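Long-range contacts in endoglucanase (Clostridium thermocellum, PDB 2YIK), which probably hydrolyses beta-1,4-glucosidic bonds in cellulose as a family 9 glycoside hydrolase: residues F303-Y309 with Y347-K353; Y40-L44 with C509-Y513; I228-N232 with W288-A292; M48-D52 with H153-I157. All coordinates share one frame; numbering follows the deposited sequence.

Contact 1: F303-Y309 with Y347-K353; sequences FKYYDYY and YKRASNK
Tyr347 lies at the heart of this contact, with its ring inserted between the end of helix 296-305 and the chain that leaves it. With CG anti to the backbone N (chi1 170°), its side chain runs across to Phe303 and on toward Tyr306 and Tyr308. The CB of Tyr347 sits squarely over the Phe303 ring, 3.8 Å from the ring centroid, a CH-pi contact. The Tyr347 ring itself then turns its edge toward the same face, the planes 62° apart, in an offset edge-to-face pair. Tyr306 crosses Tyr347 at about a right angle, the ring planes meeting obliquely, and lays CD2 over one face, 3.7 Å from CE1 of Tyr347, while Ser351 OG stands above the other face. At the far end, Tyr347 OH donates to Tyr306 O over 2.6 Å, from above the carbonyl plane. Tyr347 OH also accepts from Lys353 NZ at 3.0 Å. That ammonium group is further held by Ser351 OG at 2.9 Å and by a water, 2.8 Å from NZ, which also accepts from Tyr308 N. Three acceptors thus fix the bent lysine tip, and its CE carbon packs against Tyr309, whose hydroxyl is bonded to Glu357. The arrangement is an aromatic cluster of Phe303, Tyr306 and Tyr347, with the lysine network at the hydroxyl end of Tyr347, and joins two helix C-terminal ends of the alpha-helical family 9 catalytic domain.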
loop_
_atom_site.group_PDB
_atom_site.type_symbol
_atom_site.label_atom_id
_atom_site.label_comp_id
_atom_site.label_asym_id
_atom_site.label_seq_id
_atom_site.Cartn_x
_atom_site.Cartn_y
_atom_site.Cartn_z
ATOM N N PHE A 303 16.289 -5.559 14.296
ATOM C CA PHE A 303 16.805 -6.845 14.737
ATOM C C PHE A 303 16.140 -7.342 16.014
ATOM O O PHE A 303 15.999 -8.542 16.209
ATOM C CB PHE A 303 18.325 -6.783 14.941
ATOM C CG PHE A 303 19.118 -6.710 13.655
ATOM C CD1 PHE A 303 18.508 -6.935 12.421
ATOM C CD2 PHE A 303 20.488 -6.461 13.684
ATOM C CE1 PHE A 303 19.247 -6.920 11.234
ATOM C CE2 PHE A 303 21.239 -6.445 12.506
ATOM C CZ PHE A 303 20.617 -6.675 11.276
ATOM N N LYS A 304 15.720 -6.419 16.873
ATOM C CA LYS A 304 15.067 -6.778 18.130
ATOM C C LYS A 304 13.728 -7.504 17.928
ATOM O O LYS A 304 13.386 -8.407 18.687
ATOM C CB LYS A 304 14.840 -5.514 18.975
ATOM C CG LYS A 304 14.290 -5.755 20.388
ATOM C CD LYS A 304 14.239 -4.449 21.215
ATOM C CE LYS A 304 15.617 -3.773 21.294
ATOM N NZ LYS A 304 15.638 -2.487 22.094
ATOM N N TYR A 305 12.983 -7.131 16.894
ATOM C CA TYR A 305 11.678 -7.740 16.671
ATOM C C TYR A 305 11.515 -8.574 15.403
ATOM O O TYR A 305 10.496 -9.236 15.237
ATOM C CB TYR A 305 10.603 -6.650 16.705
ATOM C CG TYR A 305 10.559 -5.878 18.008
ATOM C CD1 TYR A 305 9.989 -6.435 19.157
ATOM C CD2 TYR A 305 11.101 -4.595 18.097
ATOM C CE1 TYR A 305 9.959 -5.728 20.365
ATOM C CE2 TYR A 305 11.077 -3.878 19.294
ATOM C CZ TYR A 305 10.505 -4.449 20.424
ATOM O OH TYR A 305 10.476 -3.743 21.607
ATOM N N TYR A 306 12.512 -8.556 14.526
ATOM C CA TYR A 306 12.450 -9.311 13.279
ATOM C C TYR A 306 12.271 -10.820 13.465
ATOM O O TYR A 306 13.094 -11.486 14.095
ATOM C CB TYR A 306 13.704 -9.043 12.437
ATOM C CG TYR A 306 13.757 -9.791 11.112
ATOM C CD1 TYR A 306 12.644 -9.839 10.266
ATOM C CD2 TYR A 306 14.934 -10.415 10.683
ATOM C CE1 TYR A 306 12.702 -10.491 9.025
ATOM C CE2 TYR A 306 15.004 -11.071 9.441
ATOM C CZ TYR A 306 13.881 -11.105 8.619
ATOM O OH TYR A 306 13.919 -11.764 7.403
ATOM N N ASP A 307 11.183 -11.347 12.908
ATOM C CA ASP A 307 10.871 -12.775 12.974
ATOM C C ASP A 307 11.430 -13.396 11.693
ATOM O O ASP A 307 10.794 -13.363 10.642
ATOM C CB ASP A 307 9.347 -12.972 13.053
ATOM C CG ASP A 307 8.940 -14.439 13.218
ATOM O OD1 ASP A 307 9.821 -15.325 13.133
ATOM O OD2 ASP A 307 7.733 -14.702 13.425
ATOM N N TYR A 308 12.634 -13.947 11.794
ATOM C CA TYR A 308 13.321 -14.565 10.660
ATOM C C TYR A 308 12.524 -15.719 10.066
ATOM O O TYR A 308 12.704 -16.070 8.904
ATOM C CB TYR A 308 14.693 -15.069 11.125
ATOM C CG TYR A 308 15.602 -15.625 10.049
ATOM C CD1 TYR A 308 16.300 -14.780 9.187
ATOM C CD2 TYR A 308 15.800 -17.002 9.928
ATOM C CE1 TYR A 308 17.181 -15.293 8.236
ATOM C CE2 TYR A 308 16.671 -17.523 8.983
ATOM C CZ TYR A 308 17.361 -16.663 8.143
ATOM O OH TYR A 308 18.245 -17.170 7.221
ATOM N N TYR A 309 11.642 -16.300 10.872
ATOM C CA TYR A 309 10.836 -17.438 10.441
ATOM C C TYR A 309 9.533 -17.071 9.736
ATOM O O TYR A 309 8.896 -17.925 9.132
ATOM C CB TYR A 309 10.528 -18.334 11.653
ATOM C CG TYR A 309 11.776 -18.701 12.427
ATOM C CD1 TYR A 309 12.857 -19.311 11.786
ATOM C CD2 TYR A 309 11.911 -18.369 13.782
ATOM C CE1 TYR A 309 14.057 -19.579 12.469
ATOM C CE2 TYR A 309 13.106 -18.628 14.475
ATOM C CZ TYR A 309 14.177 -19.230 13.811
ATOM O OH TYR A 309 15.366 -19.457 14.483
ATOM N N TYR A 347 22.143 -9.634 14.635
ATOM C CA TYR A 347 20.747 -10.050 14.639
ATOM C C TYR A 347 20.530 -11.258 15.559
ATOM O O TYR A 347 19.547 -11.313 16.299
ATOM C CB TYR A 347 20.266 -10.381 13.224
ATOM C CG TYR A 347 18.901 -11.037 13.240
ATOM C CD1 TYR A 347 17.802 -10.388 13.804
ATOM C CD2 TYR A 347 18.730 -12.341 12.775
ATOM C CE1 TYR A 347 16.567 -11.025 13.914
ATOM C CE2 TYR A 347 17.501 -12.989 12.879
ATOM C CZ TYR A 347 16.424 -12.325 13.453
ATOM O OH TYR A 347 15.218 -12.970 13.575
ATOM N N LYS A 348 21.442 -12.225 15.517
ATOM C CA LYS A 348 21.313 -13.397 16.378
ATOM C C LYS A 348 21.341 -12.982 17.848
ATOM O O LYS A 348 20.542 -13.468 18.651
ATOM C CB LYS A 348 22.431 -14.396 16.099
ATOM C CG LYS A 348 22.315 -15.078 14.752
ATOM C CD LYS A 348 23.481 -16.020 14.523
ATOM C CE LYS A 348 24.212 -15.679 13.245
ATOM N NZ LYS A 348 25.286 -16.644 12.916
ATOM N N ARG A 349 22.256 -12.082 18.196
ATOM C CA ARG A 349 22.358 -11.610 19.574
ATOM C C ARG A 349 21.079 -10.889 19.980
ATOM O O ARG A 349 20.588 -11.059 21.091
ATOM C CB ARG A 349 23.563 -10.664 19.743
ATOM C CG ARG A 349 24.900 -11.370 20.002
ATOM C CD ARG A 349 26.005 -10.374 20.394
ATOM N NE ARG A 349 26.442 -9.560 19.260
ATOM C CZ ARG A 349 27.309 -9.966 18.334
ATOM N NH1 ARG A 349 27.866 -11.172 18.417
ATOM N NH2 ARG A 349 27.637 -9.159 17.336
ATOM N N ALA A 350 20.533 -10.100 19.061
ATOM C CA ALA A 350 19.320 -9.323 19.313
ATOM C C ALA A 350 18.030 -10.132 19.466
ATOM O O ALA A 350 17.139 -9.742 20.213
ATOM C CB ALA A 350 19.141 -8.291 18.201
ATOM N N SER A 351 17.922 -11.246 18.752
ATOM C CA SER A 351 16.716 -12.074 18.803
ATOM C C SER A 351 17.012 -13.376 19.533
ATOM O O SER A 351 16.307 -14.368 19.361
ATOM C CB SER A 351 16.254 -12.386 17.376
ATOM O OG SER A 351 17.265 -13.084 16.662
ATOM N N ASN A 352 18.048 -13.329 20.366
ATOM C CA ASN A 352 18.585 -14.453 21.132
ATOM C C ASN A 352 18.523 -15.844 20.513
ATOM O O ASN A 352 17.817 -16.751 20.966
ATOM C CB ASN A 352 18.076 -14.468 22.586
ATOM C CG ASN A 352 16.581 -14.487 22.696
ATOM O OD1 ASN A 352 15.935 -15.481 22.360
ATOM N ND2 ASN A 352 16.009 -13.384 23.181
ATOM N N LYS A 353 19.322 -15.968 19.461
ATOM C CA LYS A 353 19.524 -17.186 18.705
ATOM C C LYS A 353 20.981 -17.510 19.019
ATOM O O LYS A 353 21.741 -16.621 19.421
ATOM C CB LYS A 353 19.397 -16.922 17.204
ATOM C CG LYS A 353 17.990 -16.651 16.713
ATOM C CD LYS A 353 17.981 -16.366 15.218
ATOM C CE LYS A 353 16.559 -16.290 14.680
ATOM N NZ LYS A 353 15.756 -15.293 15.430
HETATM O O HOH W 1 13.121 -14.966 14.712
#

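Contact 2: Y40-L44 with C509-Y513; sequences YAKAL and CAGLY
Tyr40 and Leu512 meet where two nearly antiparallel helices pass. The CB of Leu512 rests over one face of the Tyr40 ring, offset toward the rim and 3.8 Å from Tyr40 CG. With CG beside the backbone N and anti to the carbonyl carbon (chi1 -48°), the Tyr40 ring is directed toward Leu512; beyond the contact its hydroxyl is bonded to Asp426 and Arg422. Tyr513 takes the other course: with CG anti to its own N (chi1 -176°), the ring leans out beside Ala41, placing CE1 3.6 Å from Ala41 CB. At the opposite end, Cys509 lies against the Ala43-Leu44 backbone, its SG 3.6 Å from Ala43 CB and its CB 3.6 Å from Leu44 CA. Leu44 spreads both methyls over Ala510, CD1 and CD2 each lying 4.1 Å from the alanine CB. The small side chains here are consistent with the 8.2 Å separation of the segment axes, which cross at -158°. This is apolar packing of an antiparallel helix pair, joining the first and last helices of the family's (alpha/alpha)6-barrel domain.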
loop_
_atom_site.group_PDB
_atom_site.type_symbol
_atom_site.label_atom_id
_atom_site.label_comp_id
_atom_site.label_asym_id
_atom_site.label_seq_id
_atom_site.Cartn_x
_atom_site.Cartn_y
_atom_site.Cartn_z
ATOM N N TYR A 40 3.651 -5.106 -20.766
ATOM C CA TYR A 40 3.882 -4.664 -19.399
ATOM C C TYR A 40 4.056 -3.163 -19.234
ATOM O O TYR A 40 3.830 -2.634 -18.147
ATOM C CB TYR A 40 5.077 -5.417 -18.812
ATOM C CG TYR A 40 4.985 -6.904 -19.063
ATOM C CD1 TYR A 40 3.848 -7.628 -18.680
ATOM C CD2 TYR A 40 5.992 -7.580 -19.753
ATOM C CE1 TYR A 40 3.717 -8.981 -18.989
ATOM C CE2 TYR A 40 5.870 -8.934 -20.066
ATOM C CZ TYR A 40 4.732 -9.623 -19.687
ATOM O OH TYR A 40 4.615 -10.944 -20.039
ATOM N N ALA A 41 4.452 -2.475 -20.301
ATOM C CA ALA A 41 4.614 -1.022 -20.235
ATOM C C ALA A 41 3.229 -0.407 -20.104
ATOM O O ALA A 41 3.003 0.502 -19.305
ATOM C CB ALA A 41 5.305 -0.495 -21.496
ATOM N N LYS A 42 2.296 -0.916 -20.896
ATOM C CA LYS A 42 0.927 -0.429 -20.861
ATOM C C LYS A 42 0.264 -0.847 -19.549
ATOM O O LYS A 42 -0.563 -0.118 -19.000
ATOM C CB LYS A 42 0.144 -0.995 -22.047
ATOM C CG LYS A 42 -1.338 -0.674 -22.008
ATOM C CD LYS A 42 -2.100 -1.296 -23.182
ATOM C CE LYS A 42 -3.604 -1.268 -22.910
ATOM N NZ LYS A 42 -4.413 -1.717 -24.080
ATOM N N ALA A 43 0.622 -2.026 -19.049
ATOM C CA ALA A 43 0.048 -2.517 -17.798
ATOM C C ALA A 43 0.458 -1.586 -16.660
ATOM O O ALA A 43 -0.353 -1.236 -15.800
ATOM C CB ALA A 43 0.528 -3.935 -17.526
ATOM N N LEU A 44 1.723 -1.180 -16.665
ATOM C CA LEU A 44 2.239 -0.266 -15.649
ATOM C C LEU A 44 1.476 1.050 -15.744
ATOM O O LEU A 44 0.972 1.571 -14.746
ATOM C CB LEU A 44 3.737 -0.009 -15.870
ATOM C CG LEU A 44 4.361 1.066 -14.973
ATOM C CD1 LEU A 44 4.180 0.667 -13.511
ATOM C CD2 LEU A 44 5.842 1.239 -15.294
ATOM N N CYS A 509 4.408 -4.804 -12.569
ATOM C CA CYS A 509 4.386 -4.404 -13.972
ATOM C C CYS A 509 5.722 -3.785 -14.348
ATOM O O CYS A 509 6.296 -4.127 -15.383
ATOM C CB CYS A 509 3.273 -3.390 -14.225
ATOM S SG CYS A 509 1.592 -4.066 -14.112
ATOM N N ALA A 510 6.213 -2.878 -13.500
ATOM C CA ALA A 510 7.493 -2.217 -13.739
ATOM C C ALA A 510 8.618 -3.239 -13.760
ATOM O O ALA A 510 9.502 -3.183 -14.617
ATOM C CB ALA A 510 7.766 -1.171 -12.657
ATOM N N GLY A 511 8.582 -4.162 -12.801
ATOM C CA GLY A 511 9.606 -5.188 -12.712
ATOM C C GLY A 511 9.622 -6.103 -13.924
ATOM O O GLY A 511 10.690 -6.512 -14.384
ATOM N N LEU A 512 8.440 -6.439 -14.432
ATOM C CA LEU A 512 8.336 -7.301 -15.609
ATOM C C LEU A 512 8.845 -6.564 -16.838
ATOM O O LEU A 512 9.466 -7.157 -17.721
ATOM C CB LEU A 512 6.881 -7.740 -15.827
ATOM C CG LEU A 512 6.416 -8.819 -14.847
ATOM C CD1 LEU A 512 4.902 -8.916 -14.857
ATOM C CD2 LEU A 512 7.062 -10.148 -15.211
ATOM N N TYR A 513 8.580 -5.264 -16.899
ATOM C CA TYR A 513 9.041 -4.479 -18.031
ATOM C C TYR A 513 10.563 -4.419 -17.985
ATOM O O TYR A 513 11.239 -4.428 -19.016
ATOM C CB TYR A 513 8.478 -3.061 -17.977
ATOM C CG TYR A 513 8.867 -2.261 -19.193
ATOM C CD1 TYR A 513 8.284 -2.518 -20.435
ATOM C CD2 TYR A 513 9.865 -1.290 -19.118
ATOM C CE1 TYR A 513 8.690 -1.824 -21.582
ATOM C CE2 TYR A 513 10.279 -0.598 -20.251
ATOM C CZ TYR A 513 9.689 -0.869 -21.478
ATOM O OH TYR A 513 10.102 -0.177 -22.593
#

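Contact 3: I228-N232 with W288-A292; sequences INYMN and WLYLA
Trp288 O accepts from Ala292 N at 2.9 Å within its own helix, and in the partner helix Ile228 O accepts from Asn232 N at the same distance; the side chains of Trp288 and Ile228, borne by these two helical turns, then meet closely. Ile228 CG1 stands over the middle of the indole, 3.4 Å from the centroid of its six-membered ring and 16° off the normal, and approaches CD2 of Trp288 to 3.3 Å. CG1 of Ile228 lies beside the backbone N (chi1 -69°), and the extended second torsion carries CD1 across the indole toward Trp288 NE1. The segments run in roughly the same direction, 32° apart and 9.5 Å between axes. Helix 238-257, which Tyr230 also touches, intervenes in the chain, as expected of the alternating helices in an (alpha/alpha)6 barrel. Further along, Met231 meets the indole at its edge, CG being 4.1 Å from Trp288 CE3. The bend at chi2 turns Met231 SD to 3.6 Å from Ala292 CA, and that at chi3 directs CE to Leu291. Tyr230 flanks it, with CD2 3.5 Å from Ala292 CB. The indole is also met edge-to-face by Trp284 and by Tyr139 of helix 124-140.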
loop_
_atom_site.group_PDB
_atom_site.type_symbol
_atom_site.label_atom_id
_atom_site.label_comp_id
_atom_site.label_asym_id
_atom_site.label_seq_id
_atom_site.Cartn_x
_atom_site.Cartn_y
_atom_site.Cartn_z
ATOM N N ILE A 228 10.109 5.843 2.902
ATOM C CA ILE A 228 10.223 5.460 1.498
ATOM C C ILE A 228 10.086 6.716 0.628
ATOM O O ILE A 228 10.760 6.842 -0.396
ATOM C CB ILE A 228 9.125 4.432 1.119
ATOM C CG1 ILE A 228 9.413 3.105 1.833
ATOM C CG2 ILE A 228 9.062 4.240 -0.404
ATOM C CD1 ILE A 228 8.294 2.111 1.766
ATOM N N ASN A 229 9.222 7.641 1.049
ATOM C CA ASN A 229 9.000 8.883 0.311
ATOM C C ASN A 229 10.318 9.657 0.276
ATOM O O ASN A 229 10.681 10.247 -0.745
ATOM C CB ASN A 229 7.912 9.726 0.985
ATOM C CG ASN A 229 7.139 10.585 -0.003
ATOM O OD1 ASN A 229 6.754 11.719 0.304
ATOM N ND2 ASN A 229 6.895 10.046 -1.189
ATOM N N TYR A 230 11.030 9.656 1.400
ATOM C CA TYR A 230 12.315 10.328 1.464
ATOM C C TYR A 230 13.238 9.675 0.440
ATOM O O TYR A 230 13.870 10.362 -0.368
ATOM C CB TYR A 230 12.933 10.204 2.859
ATOM C CG TYR A 230 14.424 10.451 2.867
ATOM C CD1 TYR A 230 14.946 11.745 2.888
ATOM C CD2 TYR A 230 15.318 9.385 2.789
ATOM C CE1 TYR A 230 16.333 11.968 2.835
ATOM C CE2 TYR A 230 16.695 9.595 2.730
ATOM C CZ TYR A 230 17.193 10.883 2.755
ATOM O OH TYR A 230 18.555 11.066 2.720
ATOM N N MET A 231 13.311 8.345 0.471
ATOM C CA MET A 231 14.171 7.605 -0.449
ATOM C C MET A 231 13.861 7.921 -1.908
ATOM O O MET A 231 14.764 7.996 -2.739
ATOM C CB MET A 231 14.039 6.091 -0.230
ATOM C CG MET A 231 14.603 5.556 1.081
ATOM S SD MET A 231 16.339 5.953 1.389
ATOM C CE MET A 231 17.183 4.925 0.200
ATOM N N ASN A 232 12.582 8.114 -2.214
ATOM C CA ASN A 232 12.145 8.406 -3.576
ATOM C C ASN A 232 12.364 9.853 -4.020
ATOM O O ASN A 232 12.499 10.119 -5.214
ATOM C CB ASN A 232 10.657 8.045 -3.731
ATOM C CG ASN A 232 10.420 6.543 -3.852
ATOM O OD1 ASN A 232 9.367 6.041 -3.467
ATOM N ND2 ASN A 232 11.391 5.828 -4.405
ATOM N N TRP A 288 13.479 0.584 6.692
ATOM C CA TRP A 288 13.500 1.698 5.753
ATOM C C TRP A 288 14.196 2.919 6.338
ATOM O O TRP A 288 14.871 3.658 5.621
ATOM C CB TRP A 288 12.084 2.076 5.324
ATOM C CG TRP A 288 11.537 1.184 4.256
ATOM C CD1 TRP A 288 10.622 0.181 4.408
ATOM C CD2 TRP A 288 11.891 1.203 2.867
ATOM N NE1 TRP A 288 10.378 -0.425 3.196
ATOM C CE2 TRP A 288 11.139 0.181 2.237
ATOM C CE3 TRP A 288 12.759 1.986 2.096
ATOM C CZ2 TRP A 288 11.241 -0.076 0.863
ATOM C CZ3 TRP A 288 12.857 1.728 0.729
ATOM C CH2 TRP A 288 12.099 0.706 0.128
ATOM N N LEU A 289 14.019 3.137 7.636
ATOM C CA LEU A 289 14.660 4.267 8.287
ATOM C C LEU A 289 16.174 4.074 8.361
ATOM O O LEU A 289 16.923 5.050 8.324
ATOM C CB LEU A 289 14.070 4.491 9.683
ATOM C CG LEU A 289 12.736 5.248 9.648
ATOM C CD1 LEU A 289 12.012 5.109 10.967
ATOM C CD2 LEU A 289 12.989 6.718 9.314
ATOM N N TYR A 290 16.633 2.825 8.453
ATOM C CA TYR A 290 18.073 2.601 8.496
ATOM C C TYR A 290 18.602 2.883 7.098
ATOM O O TYR A 290 19.654 3.500 6.933
ATOM C CB TYR A 290 18.430 1.166 8.885
ATOM C CG TYR A 290 19.931 0.932 8.886
ATOM C CD1 TYR A 290 20.728 1.350 9.957
ATOM C CD2 TYR A 290 20.567 0.358 7.783
ATOM C CE1 TYR A 290 22.122 1.204 9.925
ATOM C CE2 TYR A 290 21.951 0.208 7.741
ATOM C CZ TYR A 290 22.722 0.632 8.814
ATOM O OH TYR A 290 24.088 0.469 8.761
ATOM N N LEU A 291 17.850 2.441 6.092
ATOM C CA LEU A 291 18.228 2.650 4.701
ATOM C C LEU A 291 18.340 4.153 4.425
ATOM O O LEU A 291 19.238 4.601 3.714
ATOM C CB LEU A 291 17.175 2.007 3.788
ATOM C CG LEU A 291 17.562 1.502 2.393
ATOM C CD1 LEU A 291 18.811 0.637 2.471
ATOM C CD2 LEU A 291 16.393 0.700 1.802
ATOM N N ALA A 292 17.436 4.926 5.017
ATOM C CA ALA A 292 17.413 6.369 4.827
ATOM C C ALA A 292 18.445 7.155 5.621
ATOM O O ALA A 292 18.955 8.173 5.158
ATOM C CB ALA A 292 16.011 6.908 5.148
#

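Contact 4: M48-D52 with H153-I157; sequences MFFYD and HAEVI
His153 projects among Met48, Phe49 and Asp52, a buried contact between helix 151-167 and the short, weakly bonded turn at 49-52 within the (alpha/alpha)6-barrel domain of family 9. Aromatic interactions come first. The imidazole points its edge at the face of Phe49 in a T-shaped pair, with centroids of the Phe49 and His153 rings 4.9 Å apart and planes at 71°. Over one face of the imidazole sits Met48 CB, 3.8 Å from the His153 ring centroid, a CH-pi contact offset toward the rim. Anti placement of CG to the backbone N (chi1 -166°) carries the histidine ring across to that turn. On the polar side, Asp52 OD1 comes up to the imidazole edge, the carboxylate twisted 78° from the ring plane, but the geometry is doubtful, being too close in the model, where the imidazole is probably turned over. The carboxylate is secured on its other oxygen, OD2, by the backbone N of Leu65, while the Tyr51 hydroxyl turns away to bond Ile499 O in helix 499-516. Apolar packing completes the interface. Ile157 sits crosswise to Tyr51, its CG1 3.8 Å from Tyr51 CB. Met48, extended as far as its sulfur, ends with SD 3.6 Å from Ala154 CA and 3.7 Å from Ala154 CB.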
loop_
_atom_site.group_PDB
_atom_site.type_symbol
_atom_site.label_atom_id
_atom_site.label_comp_id
_atom_site.label_asym_id
_atom_site.label_seq_id
_atom_site.Cartn_x
_atom_site.Cartn_y
_atom_site.Cartn_z
ATOM N N MET A 48 -1.729 2.527 -12.402
ATOM C CA MET A 48 -1.836 3.667 -11.496
ATOM C C MET A 48 -3.143 4.435 -11.558
ATOM O O MET A 48 -3.499 5.131 -10.605
ATOM C CB MET A 48 -0.658 4.624 -11.701
ATOM C CG MET A 48 0.645 4.044 -11.192
ATOM S SD MET A 48 2.119 5.037 -11.495
ATOM C CE MET A 48 2.554 4.490 -13.094
ATOM N N PHE A 49 -3.871 4.306 -12.659
ATOM C CA PHE A 49 -5.128 5.027 -12.791
ATOM C C PHE A 49 -6.178 4.659 -11.763
ATOM O O PHE A 49 -7.120 5.418 -11.549
ATOM C CB PHE A 49 -5.678 4.873 -14.206
ATOM C CG PHE A 49 -5.015 5.781 -15.186
ATOM C CD1 PHE A 49 -5.496 7.072 -15.398
ATOM C CD2 PHE A 49 -3.865 5.375 -15.847
ATOM C CE1 PHE A 49 -4.824 7.948 -16.252
ATOM C CE2 PHE A 49 -3.191 6.234 -16.696
ATOM C CZ PHE A 49 -3.671 7.524 -16.903
ATOM N N PHE A 50 -6.021 3.509 -11.115
ATOM C CA PHE A 50 -6.986 3.135 -10.091
ATOM C C PHE A 50 -6.863 4.132 -8.955
ATOM O O PHE A 50 -7.846 4.477 -8.308
ATOM C CB PHE A 50 -6.724 1.739 -9.524
ATOM C CG PHE A 50 -7.640 1.398 -8.376
ATOM C CD1 PHE A 50 -8.975 1.089 -8.605
ATOM C CD2 PHE A 50 -7.175 1.421 -7.061
ATOM C CE1 PHE A 50 -9.842 0.853 -7.543
ATOM C CE2 PHE A 50 -8.031 1.188 -5.996
ATOM C CZ PHE A 50 -9.364 0.886 -6.235
ATOM N N TYR A 51 -5.647 4.598 -8.712
ATOM C CA TYR A 51 -5.439 5.545 -7.636
ATOM C C TYR A 51 -6.109 6.875 -7.950
ATOM O O TYR A 51 -6.679 7.504 -7.059
ATOM C CB TYR A 51 -3.942 5.681 -7.360
ATOM C CG TYR A 51 -3.401 4.394 -6.777
ATOM C CD1 TYR A 51 -3.769 3.984 -5.492
ATOM C CD2 TYR A 51 -2.609 3.536 -7.541
ATOM C CE1 TYR A 51 -3.369 2.744 -4.985
ATOM C CE2 TYR A 51 -2.204 2.295 -7.047
ATOM C CZ TYR A 51 -2.591 1.902 -5.770
ATOM O OH TYR A 51 -2.237 0.659 -5.298
ATOM N N ASP A 52 -6.077 7.288 -9.214
ATOM C CA ASP A 52 -6.733 8.534 -9.591
ATOM C C ASP A 52 -8.229 8.418 -9.317
ATOM O O ASP A 52 -8.877 9.397 -8.939
ATOM C CB ASP A 52 -6.526 8.843 -11.075
ATOM C CG ASP A 52 -5.073 9.059 -11.429
ATOM O OD1 ASP A 52 -4.258 8.155 -11.145
ATOM O OD2 ASP A 52 -4.748 10.129 -11.993
ATOM N N HIS A 153 3.495 10.316 -12.991
ATOM C CA HIS A 153 2.211 9.816 -12.483
ATOM C C HIS A 153 2.423 9.185 -11.101
ATOM O O HIS A 153 1.662 9.435 -10.167
ATOM C CB HIS A 153 1.644 8.770 -13.450
ATOM C CG HIS A 153 0.200 8.435 -13.218
ATOM N ND1 HIS A 153 -0.527 8.935 -12.160
ATOM C CD2 HIS A 153 -0.650 7.647 -13.920
ATOM C CE1 HIS A 153 -1.764 8.471 -12.219
ATOM N NE2 HIS A 153 -1.864 7.688 -13.276
ATOM N N ALA A 154 3.468 8.373 -10.977
ATOM C CA ALA A 154 3.788 7.717 -9.711
ATOM C C ALA A 154 4.056 8.733 -8.600
ATOM O O ALA A 154 3.561 8.591 -7.479
ATOM C CB ALA A 154 5.002 6.814 -9.887
ATOM N N GLU A 155 4.838 9.763 -8.912
ATOM C CA GLU A 155 5.156 10.769 -7.914
ATOM C C GLU A 155 3.922 11.559 -7.470
ATOM O O GLU A 155 3.804 11.917 -6.298
ATOM C CB GLU A 155 6.270 11.685 -8.431
ATOM C CG GLU A 155 7.593 10.927 -8.611
ATOM C CD GLU A 155 8.769 11.832 -8.923
ATOM O OE1 GLU A 155 8.556 13.052 -9.046
ATOM O OE2 GLU A 155 9.909 11.324 -9.047
ATOM N N VAL A 156 2.984 11.802 -8.385
ATOM C CA VAL A 156 1.773 12.527 -8.017
ATOM C C VAL A 156 0.949 11.700 -7.030
ATOM O O VAL A 156 0.393 12.234 -6.060
ATOM C CB VAL A 156 0.905 12.858 -9.254
ATOM C CG1 VAL A 156 -0.439 13.419 -8.816
ATOM C CG2 VAL A 156 1.632 13.877 -10.134
ATOM N N ILE A 157 0.872 10.395 -7.279
ATOM C CA ILE A 157 0.125 9.499 -6.402
ATOM C C ILE A 157 0.823 9.387 -5.045
ATOM O O ILE A 157 0.170 9.480 -4.013
ATOM C CB ILE A 157 -0.024 8.071 -7.012
ATOM C CG1 ILE A 157 -1.091 8.060 -8.106
ATOM C CG2 ILE A 157 -0.451 7.089 -5.936
ATOM C CD1 ILE A 157 -0.902 9.133 -9.146
#

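How the contacts relate
All four contacts lie in one largely helical catalytic domain. Contact 2 spans nearly the whole modelled chain, joining helix 40-47 to helix 499-516, and the other three are nested inside the loop it closes: contact 4, then contact 3, then contact 1, in series. Contacts 2 and 4 are neighbours, with centres 15 Å apart and consecutive helices 40-47 and 49-54; helix 499-516 also touches contact 4. Contact 3 comes within about 5 Å of contact 4 at the nearest atoms. Contact 1 is peripheral, 37 Å from contact 4 between centres and across the chain's centre from it, linked to contact 3 through successive helices 279-293 and 296-305. The first and last helices of the model and those between are thus tied within one domain.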